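Local atomic coordinates of protein-glutamine gamma-glutamyltransferase (Pseudomonas aeruginosa PAO1, PDB entry 6G49), a protein that cross-links proteins in vitro by joining glutamine to lysine side chains, through its periplasmic domain, and is critical for the viability of the bacterium. Residues A[167-170]-A[171-174]; A[129-132]-A[133-136]; A[279-282]-A[283-287]; A[59-63]-A[64-68]. One frame throughout, in Å; residues are numbered along the deposited sequence. Where two conformers were deposited one is given.

Three of the four contacts lie at the surface; interaction 3 alone is buried. Interaction 1 starts a short helix and relies on charge, with a carboxylate and a guanidinium paired at the helix end. Interaction 2, about 24 Å from it centre to centre, is a polar turn before strand 134-136, closed by a backbone bond and backed by threonine hydroxyls and a water. Interactions 3 and 4 belong together: strands 278-282 and 55-61 are neighbours in one sheet, and L279 O probably bonds to V59 N between them. Their chemistry nevertheless differs. Interaction 3 combines an aspartate-to-backbone bond with aromatic packing just before H287, whereas interaction 4 is apolar, with a phenylalanine covered by proline and leucine.

Interaction 1. Residues A[167-170]-A[171-174]; sequences SIDP and RTRW
I168 lays its side chain against the first turn of the helix that follows. CD1 reaches R173 CA at 3.7 Å, while CG2 rests on the aliphatic part of the same arginine, 3.8 Å from CD, the two side chains crossing at about a right angle. A branched apolar residue suits this place, because W293 of strand 286-294 also packs on both I168 and R173.

D169 comes next and does most of the polar work. With CG anti to the backbone nitrogen (chi1 -172°), its carboxylate turns forward, over the start of the helix, where OD1 accepts from R171 N at 2.8 Å through the anti lone pair. This is an N-cap, in which a short acidic side chain satisfies an amide that has no preceding turn to bond to. The same OD1 takes R171 NE at 3.0 Å on its syn side, and OD2 takes R171 NH2 at 2.9 Å. The arginine thus grips the carboxylate side-on in a salt bridge, with both oxygens near the guanidinium plane; two bonds, one to each oxygen, hold the two flat groups within 25° of coplanar. R171 also makes a cation-pi contact with W92. D169 O receives R173 N at 3.0 Å, an almost straight bond (171°).

P170, with no amide hydrogen to offer, fits the first turn well, and its O accepts from W174 N at 3.0 Å.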
loop_
_atom_site.group_PDB
_atom_site.type_symbol
_atom_site.label_atom_id
_atom_site.label_comp_id
_atom_site.label_asym_id
_atom_site.label_seq_id
_atom_site.Cartn_x
_atom_site.Cartn_y
_atom_site.Cartn_z
ATOM N N SER A 167 7.856 13.056 -13.879
ATOM C CA SER A 167 6.879 14.074 -14.305
ATOM C C SER A 167 5.477 13.487 -14.247
ATOM O O SER A 167 5.248 12.448 -14.796
ATOM C CB SER A 167 7.136 14.541 -15.731
ATOM O OG SER A 167 8.332 15.255 -15.729
ATOM N N ILE A 168 4.595 14.125 -13.506
ATOM C CA ILE A 168 3.276 13.535 -13.178
ATOM C C ILE A 168 2.253 14.113 -14.156
ATOM O O ILE A 168 2.245 15.316 -14.461
ATOM C CB ILE A 168 2.964 13.738 -11.689
ATOM C CG1 ILE A 168 1.804 12.842 -11.242
ATOM C CG2 ILE A 168 2.726 15.211 -11.347
ATOM C CD1 ILE A 168 1.449 12.998 -9.777
ATOM N N ASP A 169 1.409 13.227 -14.668
ATOM C CA ASP A 169 0.272 13.614 -15.418
ATOM C C ASP A 169 -0.591 14.551 -14.567
ATOM O O ASP A 169 -0.848 14.277 -13.402
ATOM C CB ASP A 169 -0.596 12.416 -15.791
ATOM C CG ASP A 169 -1.710 12.754 -16.742
ATOM O OD1 ASP A 169 -2.724 13.395 -16.344
ATOM O OD2 ASP A 169 -1.633 12.274 -17.845
ATOM N N PRO A 170 -1.025 15.729 -15.071
ATOM C CA PRO A 170 -1.865 16.631 -14.254
ATOM C C PRO A 170 -3.144 16.029 -13.694
ATOM O O PRO A 170 -3.502 16.398 -12.586
ATOM C CB PRO A 170 -2.142 17.819 -15.223
ATOM C CG PRO A 170 -1.940 17.204 -16.562
ATOM C CD PRO A 170 -0.766 16.266 -16.410
ATOM N N ARG A 171 -3.766 15.094 -14.404
ATOM C CA ARG A 171 -4.964 14.427 -13.923
ATOM C C ARG A 171 -4.611 13.556 -12.706
ATOM O O ARG A 171 -5.374 13.529 -11.753
ATOM C CB ARG A 171 -5.624 13.588 -15.004
ATOM C CG ARG A 171 -6.232 14.393 -16.143
ATOM C CD ARG A 171 -6.518 13.467 -17.324
ATOM N NE ARG A 171 -5.333 12.738 -17.726
ATOM C CZ ARG A 171 -5.263 11.882 -18.748
ATOM N NH1 ARG A 171 -6.349 11.588 -19.439
ATOM N NH2 ARG A 171 -4.105 11.323 -19.066
ATOM N N THR A 172 -3.490 12.843 -12.794
ATOM C CA THR A 172 -3.031 11.986 -11.683
ATOM C C THR A 172 -2.705 12.824 -10.441
ATOM O O THR A 172 -3.052 12.510 -9.306
ATOM C CB THR A 172 -1.822 11.155 -12.104
ATOM O OG1 THR A 172 -2.256 10.446 -13.260
ATOM C CG2 THR A 172 -1.469 10.163 -11.023
ATOM N N ARG A 173 -2.020 13.937 -10.670
ATOM C CA ARG A 173 -1.718 14.885 -9.612
ATOM C C ARG A 173 -3.009 15.370 -8.930
ATOM O O ARG A 173 -3.100 15.361 -7.699
ATOM C CB ARG A 173 -0.857 16.028 -10.139
ATOM C CG ARG A 173 -0.253 16.913 -9.075
ATOM C CD ARG A 173 0.661 17.964 -9.750
ATOM N NE ARG A 173 1.491 18.682 -8.855
ATOM C CZ ARG A 173 2.578 19.319 -9.294
ATOM N NH1 ARG A 173 2.898 19.240 -10.578
ATOM N NH2 ARG A 173 3.319 19.974 -8.449
ATOM N N TRP A 174 -3.988 15.837 -9.723
ATOM C CA TRP A 174 -5.211 16.356 -9.217
ATOM C C TRP A 174 -5.961 15.293 -8.412
ATOM O O TRP A 174 -6.499 15.551 -7.309
ATOM C CB TRP A 174 -6.093 16.904 -10.345
ATOM C CG TRP A 174 -7.168 17.832 -9.904
ATOM C CD1 TRP A 174 -8.493 17.623 -9.680
ATOM C CD2 TRP A 174 -6.930 19.213 -9.590
ATOM N NE1 TRP A 174 -9.079 18.792 -9.239
ATOM C CE2 TRP A 174 -8.144 19.756 -9.136
ATOM C CE3 TRP A 174 -5.789 20.012 -9.668
ATOM C CZ2 TRP A 174 -8.269 21.127 -8.838
ATOM C CZ3 TRP A 174 -5.910 21.350 -9.357
ATOM C CH2 TRP A 174 -7.133 21.873 -8.939
#

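Interaction 2. Residues A[129-132]-A[133-136]; sequences TDQT and DTRL
Q131 and T134 bring their side chains together across a tight reversal of the chain, with T134 OG1 lying 3.6 Å from Q131 CB. D133 approaches the same methylene, its OD1 also 3.6 Å from Q131 CB. The aspartate can do so because its CG sits between the backbone nitrogen and the carbonyl carbon (chi1 59°), which folds the carboxylate back over the turn. There it accepts a bond of 3.1 Å from T134 OG1 to D133 OD1, the hydroxyl coming from above the carboxylate plane. T134 in turn holds OG1 anti to its carbonyl carbon (chi1 -59°), facing the aspartate. A short acid followed by a threonine is well suited to such a place: each side chain is long enough to reach its neighbour and polar enough for the surface.

Before the turn, T129 OG1 accepts from Q131 N at 3.0 Å, which makes an ST turn. The same hydroxyl is 2.7 Å from a water that donates to T134 O, so the water bridges the incoming and outgoing chain. L121 of strand 120-124 touches both Q131 and T134, and L142 of strand 142-144 touches T129 and T134.

The backbone bond from T134 N to Q131 O, 3.3 Å, closes a type I beta turn, which links strand 127-129 of the six-stranded sheet to strand 134-136 of the other sheet.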
loop_
_atom_site.group_PDB
_atom_site.type_symbol
_atom_site.label_atom_id
_atom_site.label_comp_id
_atom_site.label_asym_id
_atom_site.label_seq_id
_atom_site.Cartn_x
_atom_site.Cartn_y
_atom_site.Cartn_z
ATOM N N THR A 129 5.161 -8.952 -16.130
ATOM C CA THR A 129 4.845 -10.377 -16.064
ATOM C C THR A 129 4.858 -10.921 -17.487
ATOM O O THR A 129 4.888 -10.165 -18.461
ATOM C CB THR A 129 3.484 -10.709 -15.426
ATOM O OG1 THR A 129 2.442 -10.499 -16.377
ATOM C CG2 THR A 129 3.240 -9.885 -14.171
ATOM N N ASP A 130 4.777 -12.241 -17.561
ATOM C CA ASP A 130 4.626 -12.934 -18.836
ATOM C C ASP A 130 3.159 -13.150 -19.233
ATOM O O ASP A 130 2.862 -13.952 -20.145
ATOM C CB ASP A 130 5.340 -14.288 -18.751
ATOM C CG ASP A 130 4.688 -15.298 -17.811
ATOM O OD1 ASP A 130 3.942 -14.928 -16.853
ATOM O OD2 ASP A 130 4.917 -16.509 -18.007
ATOM N N GLN A 131 2.211 -12.537 -18.530
ATOM C CA GLN A 131 0.801 -12.715 -18.773
ATOM C C GLN A 131 0.360 -11.683 -19.810
ATOM O O GLN A 131 0.399 -10.480 -19.529
ATOM C CB GLN A 131 0.002 -12.602 -17.479
ATOM C CG GLN A 131 0.377 -13.633 -16.433
ATOM C CD GLN A 131 0.209 -15.052 -16.908
ATOM O OE1 GLN A 131 1.212 -15.765 -17.142
ATOM N NE2 GLN A 131 -1.038 -15.463 -17.046
ATOM N N THR A 132 -0.110 -12.149 -20.996
ATOM C CA THR A 132 -0.422 -11.221 -22.109
ATOM C C THR A 132 -1.798 -10.570 -21.894
ATOM O O THR A 132 -2.108 -9.559 -22.535
ATOM C CB THR A 132 -0.272 -11.924 -23.471
ATOM O OG1 THR A 132 -1.283 -12.915 -23.531
ATOM C CG2 THR A 132 1.065 -12.599 -23.637
ATOM N N ASP A 133 -2.557 -11.026 -20.900
ATOM C CA ASP A 133 -3.873 -10.483 -20.612
ATOM C C ASP A 133 -3.794 -9.527 -19.408
ATOM O O ASP A 133 -4.820 -9.138 -18.873
ATOM C CB ASP A 133 -4.887 -11.587 -20.333
ATOM C CG ASP A 133 -4.528 -12.476 -19.172
ATOM O OD1 ASP A 133 -3.453 -12.247 -18.575
ATOM O OD2 ASP A 133 -5.332 -13.342 -18.833
ATOM N N THR A 134 -2.576 -9.187 -18.997
ATOM C CA THR A 134 -2.351 -8.357 -17.762
ATOM C C THR A 134 -1.478 -7.174 -18.132
ATOM O O THR A 134 -0.478 -7.325 -18.777
ATOM C CB THR A 134 -1.730 -9.202 -16.644
ATOM O OG1 THR A 134 -2.571 -10.298 -16.330
ATOM C CG2 THR A 134 -1.505 -8.420 -15.353
ATOM N N ARG A 135 -1.824 -5.969 -17.669
ATOM C CA ARG A 135 -1.117 -4.790 -17.995
ATOM C C ARG A 135 -0.716 -4.017 -16.735
ATOM O O ARG A 135 -1.536 -3.971 -15.801
ATOM C CB ARG A 135 -2.061 -3.877 -18.774
ATOM C CG ARG A 135 -1.398 -2.639 -19.340
ATOM C CD ARG A 135 -2.370 -1.767 -20.147
ATOM N NE ARG A 135 -2.757 -2.324 -21.444
ATOM C CZ ARG A 135 -2.153 -2.064 -22.607
ATOM N NH1 ARG A 135 -0.977 -1.455 -22.635
ATOM N NH2 ARG A 135 -2.732 -2.423 -23.740
ATOM N N LEU A 136 0.470 -3.407 -16.757
ATOM C CA LEU A 136 0.873 -2.476 -15.725
ATOM C C LEU A 136 0.116 -1.173 -15.971
ATOM O O LEU A 136 0.259 -0.542 -17.037
ATOM C CB LEU A 136 2.373 -2.260 -15.767
ATOM C CG LEU A 136 2.934 -1.356 -14.686
ATOM C CD1 LEU A 136 2.896 -2.047 -13.350
ATOM C CD2 LEU A 136 4.343 -0.889 -15.036
HETATM O O HOH W 1 1.823 -8.001 -17.101
#

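Interaction 3. Residues A[279-282]-A[283-287]; sequences LLVH and QFDAH
H282 ends a strand, and the chain then passes through a short 3-10 segment at 283-285; D285 N bonds to H282 O at 2.9 Å across this segment, before the strand that carries H287. The spacing of three residues between donor and acceptor is that of a 3-10 turn. This connection belongs to the transglutaminase-like part of the chain: H287, an active-site residue by similarity, follows two residues after D285 and is hydrogen-bonded to D303, consistent with the Cys-His-Asp triad of this superfamily.

D285 closes the bend a second time. Its CG lies anti to the carbonyl carbon (chi1 -67°), and OD2 accepts from H282 N at 3.1 Å, on its anti side and 30° out of the carboxylate plane. Aspartate suits the position, being short enough to reach the backbone of the residue three before it. V281 crosses D285 at a slant, with its CG1 3.9 Å from D285 OD2. E271 bonds H282 ND1, and its carboxylate lies close to that of D285, a repulsion that a shared proton or a charged H282 might relieve.

F284 supplies the apolar cover. Its side chain runs beside that of H282, both pointing the same way, with the ring planes nearly parallel (19°) but slid so far apart that they barely overlap. The main touch is instead a CH-pi contact, in which H282 CB sits over one face of the F284 ring, offset toward its rim and 3.7 Å from its centroid.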
loop_
_atom_site.group_PDB
_atom_site.type_symbol
_atom_site.label_atom_id
_atom_site.label_comp_id
_atom_site.label_asym_id
_atom_site.label_seq_id
_atom_site.Cartn_x
_atom_site.Cartn_y
_atom_site.Cartn_z
ATOM N N LEU A 279 7.783 -19.236 -0.524
ATOM C CA LEU A 279 7.090 -18.414 0.450
ATOM C C LEU A 279 5.575 -18.575 0.265
ATOM O O LEU A 279 5.068 -18.549 -0.860
ATOM C CB LEU A 279 7.420 -16.932 0.229
ATOM C CG LEU A 279 8.747 -16.385 0.753
ATOM C CD1 LEU A 279 8.726 -14.869 0.603
ATOM C CD2 LEU A 279 9.029 -16.735 2.194
ATOM N N LEU A 280 4.879 -18.770 1.378
ATOM C CA LEU A 280 3.430 -18.664 1.426
ATOM C C LEU A 280 3.085 -17.230 1.879
ATOM O O LEU A 280 3.687 -16.705 2.810
ATOM C CB LEU A 280 2.846 -19.663 2.412
ATOM C CG LEU A 280 3.118 -21.115 2.015
ATOM C CD1 LEU A 280 4.285 -21.622 2.812
ATOM C CD2 LEU A 280 1.900 -21.971 2.205
ATOM N N VAL A 281 2.014 -16.733 1.301
ATOM C CA VAL A 281 1.434 -15.448 1.731
ATOM C C VAL A 281 -0.037 -15.725 2.011
ATOM O O VAL A 281 -0.794 -16.069 1.073
ATOM C CB VAL A 281 1.676 -14.355 0.679
ATOM C CG1 VAL A 281 1.095 -13.044 1.207
ATOM C CG2 VAL A 281 3.145 -14.179 0.393
ATOM N N HIS A 282 -0.406 -15.608 3.275
ATOM C CA HIS A 282 -1.815 -15.830 3.678
ATOM C C HIS A 282 -2.560 -14.504 3.766
ATOM O O HIS A 282 -1.960 -13.433 3.797
ATOM C CB HIS A 282 -1.836 -16.566 5.014
ATOM C CG HIS A 282 -1.250 -17.936 4.951
ATOM N ND1 HIS A 282 0.108 -18.150 5.182
ATOM C CD2 HIS A 282 -1.842 -19.141 4.759
ATOM C CE1 HIS A 282 0.319 -19.469 5.132
ATOM N NE2 HIS A 282 -0.836 -20.110 4.869
ATOM N N GLN A 283 -3.882 -14.612 3.946
ATOM C CA GLN A 283 -4.711 -13.406 4.027
ATOM C C GLN A 283 -4.284 -12.579 5.226
ATOM O O GLN A 283 -4.414 -11.308 5.187
ATOM C CB GLN A 283 -6.211 -13.744 4.043
ATOM C CG GLN A 283 -6.739 -14.347 2.771
ATOM C CD GLN A 283 -6.504 -13.551 1.511
ATOM O OE1 GLN A 283 -6.232 -12.337 1.604
ATOM N NE2 GLN A 283 -6.708 -14.192 0.365
ATOM N N PHE A 284 -3.767 -13.163 6.319
ATOM C CA PHE A 284 -3.360 -12.393 7.469
ATOM C C PHE A 284 -2.186 -11.460 7.175
ATOM O O PHE A 284 -1.893 -10.577 8.032
ATOM C CB PHE A 284 -3.106 -13.266 8.712
ATOM C CG PHE A 284 -2.068 -14.363 8.589
ATOM C CD1 PHE A 284 -0.732 -14.118 8.365
ATOM C CD2 PHE A 284 -2.466 -15.697 8.657
ATOM C CE1 PHE A 284 0.186 -15.150 8.272
ATOM C CE2 PHE A 284 -1.538 -16.733 8.549
ATOM C CZ PHE A 284 -0.223 -16.454 8.343
ATOM N N ASP A 285 -1.493 -11.676 6.063
ATOM C CA ASP A 285 -0.404 -10.805 5.631
ATOM C C ASP A 285 -0.932 -9.584 4.857
ATOM O O ASP A 285 -0.099 -8.764 4.380
ATOM C CB ASP A 285 0.578 -11.565 4.772
ATOM C CG ASP A 285 1.347 -12.644 5.529
ATOM O OD1 ASP A 285 1.696 -12.376 6.681
ATOM O OD2 ASP A 285 1.460 -13.769 4.999
ATOM N N ALA A 286 -2.241 -9.423 4.714
ATOM C CA ALA A 286 -2.832 -8.263 3.987
ATOM C C ALA A 286 -2.363 -6.985 4.677
ATOM O O ALA A 286 -2.261 -6.891 5.919
ATOM C CB ALA A 286 -4.314 -8.335 3.922
ATOM N N HIS A 287 -2.009 -5.995 3.856
ATOM C CA HIS A 287 -1.368 -4.791 4.368
ATOM C C HIS A 287 -1.718 -3.609 3.466
ATOM O O HIS A 287 -2.044 -3.773 2.324
ATOM C CB HIS A 287 0.134 -5.031 4.449
ATOM C CG HIS A 287 0.883 -4.084 5.306
ATOM N ND1 HIS A 287 0.519 -3.915 6.617
ATOM C CD2 HIS A 287 1.938 -3.286 5.052
ATOM C CE1 HIS A 287 1.368 -3.029 7.159
ATOM N NE2 HIS A 287 2.243 -2.600 6.216
#

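Interaction 4. Residues A[59-63]-A[64-68]; sequences VRFEG and ALPPR. With PO4 (phosphate ion), chain H.
F61 is the last residue of a strand from which the chain turns at E62 and G63, and it then comes back past the F61 side chain as an extended run through A64, L65 and P66, the CA atoms of F61 and L65 lying 6.3 Å apart. The feature is the loop that leaves strand 55-61, an inner strand of the six-stranded antiparallel sheet, for strand 72-81 of the other sheet, in the part of the chain that belongs to the TgpA N-terminal family.

An aromatic residue suits position 61 because its broad ring offers a whole face to the returning chain. P66 takes that face: CD stands over the centre of the F61 ring, 3.5 Å from its centroid and only 12° off the normal, a CH-pi contact. Proline serves well here, since its CD, next to the electron-withdrawing nitrogen, carries slightly polarised hydrogens. L65 crosses the phenylalanine at about a right angle and sets CD1 at 3.6 Å from F61 CD1. With its CG anti to the backbone nitrogen (chi1 -173°), the leucine brings this methyl back to the ring although its CB points away. The ring of Y109 meets that of F61, and W73 also touches the F61 side chain.

The side chain of R60 leaves on the side away from the loop. Its contact with a phosphate ion, probably from the crystallisation liquor, is doubtful, because R60 NH2 and phosphate O1 are modelled too close; R60 NE and NH2 are also bonded to the carbonyl oxygens of N277 and G276.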
loop_
_atom_site.group_PDB
_atom_site.type_symbol
_atom_site.label_atom_id
_atom_site.label_comp_id
_atom_site.label_asym_id
_atom_site.label_seq_id
_atom_site.Cartn_x
_atom_site.Cartn_y
_atom_site.Cartn_z
ATOM N N VAL A 59 5.156 -18.036 -3.641
ATOM C CA VAL A 59 6.185 -17.387 -4.450
ATOM C C VAL A 59 7.480 -18.179 -4.341
ATOM O O VAL A 59 7.920 -18.500 -3.253
ATOM C CB VAL A 59 6.450 -15.926 -4.027
ATOM C CG1 VAL A 59 7.455 -15.253 -4.954
ATOM C CG2 VAL A 59 5.216 -15.110 -3.996
ATOM N N ARG A 60 8.146 -18.330 -5.475
ATOM C CA ARG A 60 9.459 -18.956 -5.546
ATOM C C ARG A 60 10.405 -17.985 -6.284
ATOM O O ARG A 60 10.137 -17.626 -7.409
ATOM C CB ARG A 60 9.381 -20.296 -6.273
ATOM C CG ARG A 60 10.469 -21.285 -5.908
ATOM C CD ARG A 60 10.142 -22.681 -6.427
ATOM N NE ARG A 60 9.654 -23.607 -5.413
ATOM C CZ ARG A 60 8.610 -24.411 -5.577
ATOM N NH1 ARG A 60 7.920 -24.382 -6.699
ATOM N NH2 ARG A 60 8.241 -25.239 -4.622
ATOM N N PHE A 61 11.498 -17.571 -5.641
ATOM C CA PHE A 61 12.442 -16.660 -6.236
ATOM C C PHE A 61 13.515 -17.434 -7.025
ATOM O O PHE A 61 13.865 -18.561 -6.603
ATOM C CB PHE A 61 13.110 -15.838 -5.132
ATOM C CG PHE A 61 12.248 -14.674 -4.674
ATOM C CD1 PHE A 61 11.329 -14.809 -3.656
ATOM C CD2 PHE A 61 12.367 -13.463 -5.329
ATOM C CE1 PHE A 61 10.549 -13.713 -3.279
ATOM C CE2 PHE A 61 11.615 -12.361 -4.935
ATOM C CZ PHE A 61 10.718 -12.511 -3.907
ATOM N N GLU A 62 14.022 -16.844 -8.116
ATOM C CA GLU A 62 15.162 -17.461 -8.853
ATOM C C GLU A 62 16.405 -17.532 -7.957
ATOM O O GLU A 62 17.101 -18.568 -7.943
ATOM C CB GLU A 62 15.398 -16.707 -10.144
ATOM C CG GLU A 62 14.342 -16.997 -11.184
ATOM C CD GLU A 62 14.730 -16.654 -12.612
ATOM O OE1 GLU A 62 15.881 -16.240 -12.810
ATOM O OE2 GLU A 62 13.855 -16.781 -13.510
ATOM N N GLY A 63 16.707 -16.457 -7.240
ATOM C CA GLY A 63 17.860 -16.420 -6.314
ATOM C C GLY A 63 17.451 -16.463 -4.856
ATOM O O GLY A 63 16.457 -17.117 -4.506
ATOM N N ALA A 64 18.189 -15.709 -4.025
ATOM C CA ALA A 64 17.988 -15.676 -2.592
ATOM C C ALA A 64 16.691 -14.900 -2.311
ATOM O O ALA A 64 16.294 -14.015 -3.095
ATOM C CB ALA A 64 19.169 -15.033 -1.902
ATOM N N LEU A 65 16.023 -15.289 -1.230
ATOM C CA LEU A 65 14.837 -14.609 -0.802
ATOM C C LEU A 65 15.248 -13.190 -0.414
ATOM O O LEU A 65 16.179 -13.037 0.376
ATOM C CB LEU A 65 14.298 -15.374 0.406
ATOM C CG LEU A 65 12.941 -14.915 0.921
ATOM C CD1 LEU A 65 11.875 -15.164 -0.133
ATOM C CD2 LEU A 65 12.594 -15.626 2.216
ATOM N N PRO A 66 14.594 -12.102 -0.889
ATOM C CA PRO A 66 14.909 -10.782 -0.355
ATOM C C PRO A 66 14.599 -10.713 1.135
ATOM O O PRO A 66 13.822 -11.512 1.670
ATOM C CB PRO A 66 13.970 -9.838 -1.098
ATOM C CG PRO A 66 13.639 -10.582 -2.362
ATOM C CD PRO A 66 13.597 -12.039 -1.966
ATOM N N PRO A 67 15.208 -9.763 1.866
ATOM C CA PRO A 67 14.845 -9.525 3.259
ATOM C C PRO A 67 13.339 -9.202 3.411
ATOM O O PRO A 67 12.762 -8.564 2.525
ATOM C CB PRO A 67 15.640 -8.266 3.631
ATOM C CG PRO A 67 16.709 -8.118 2.579
ATOM C CD PRO A 67 16.190 -8.807 1.335
ATOM N N ARG A 68 12.771 -9.552 4.551
ATOM C CA ARG A 68 11.336 -9.441 4.749
ATOM C C ARG A 68 10.851 -8.018 4.552
ATOM O O ARG A 68 9.739 -7.795 4.076
ATOM C CB ARG A 68 10.930 -9.724 6.190
ATOM C CG ARG A 68 10.878 -11.188 6.506
ATOM C CD ARG A 68 10.287 -11.290 7.888
ATOM N NE ARG A 68 9.857 -12.651 8.069
ATOM C CZ ARG A 68 8.759 -13.154 7.517
ATOM N NH1 ARG A 68 7.877 -12.354 6.935
ATOM N NH2 ARG A 68 8.568 -14.465 7.537
HETATM P P PO4 H . 5.555 -27.869 -3.827
HETATM O O1 PO4 H . 6.486 -26.922 -4.655
HETATM O O2 PO4 H . 5.878 -27.963 -2.347
HETATM O O3 PO4 H . 4.064 -27.579 -3.985
HETATM O O4 PO4 H . 5.631 -29.343 -4.220
#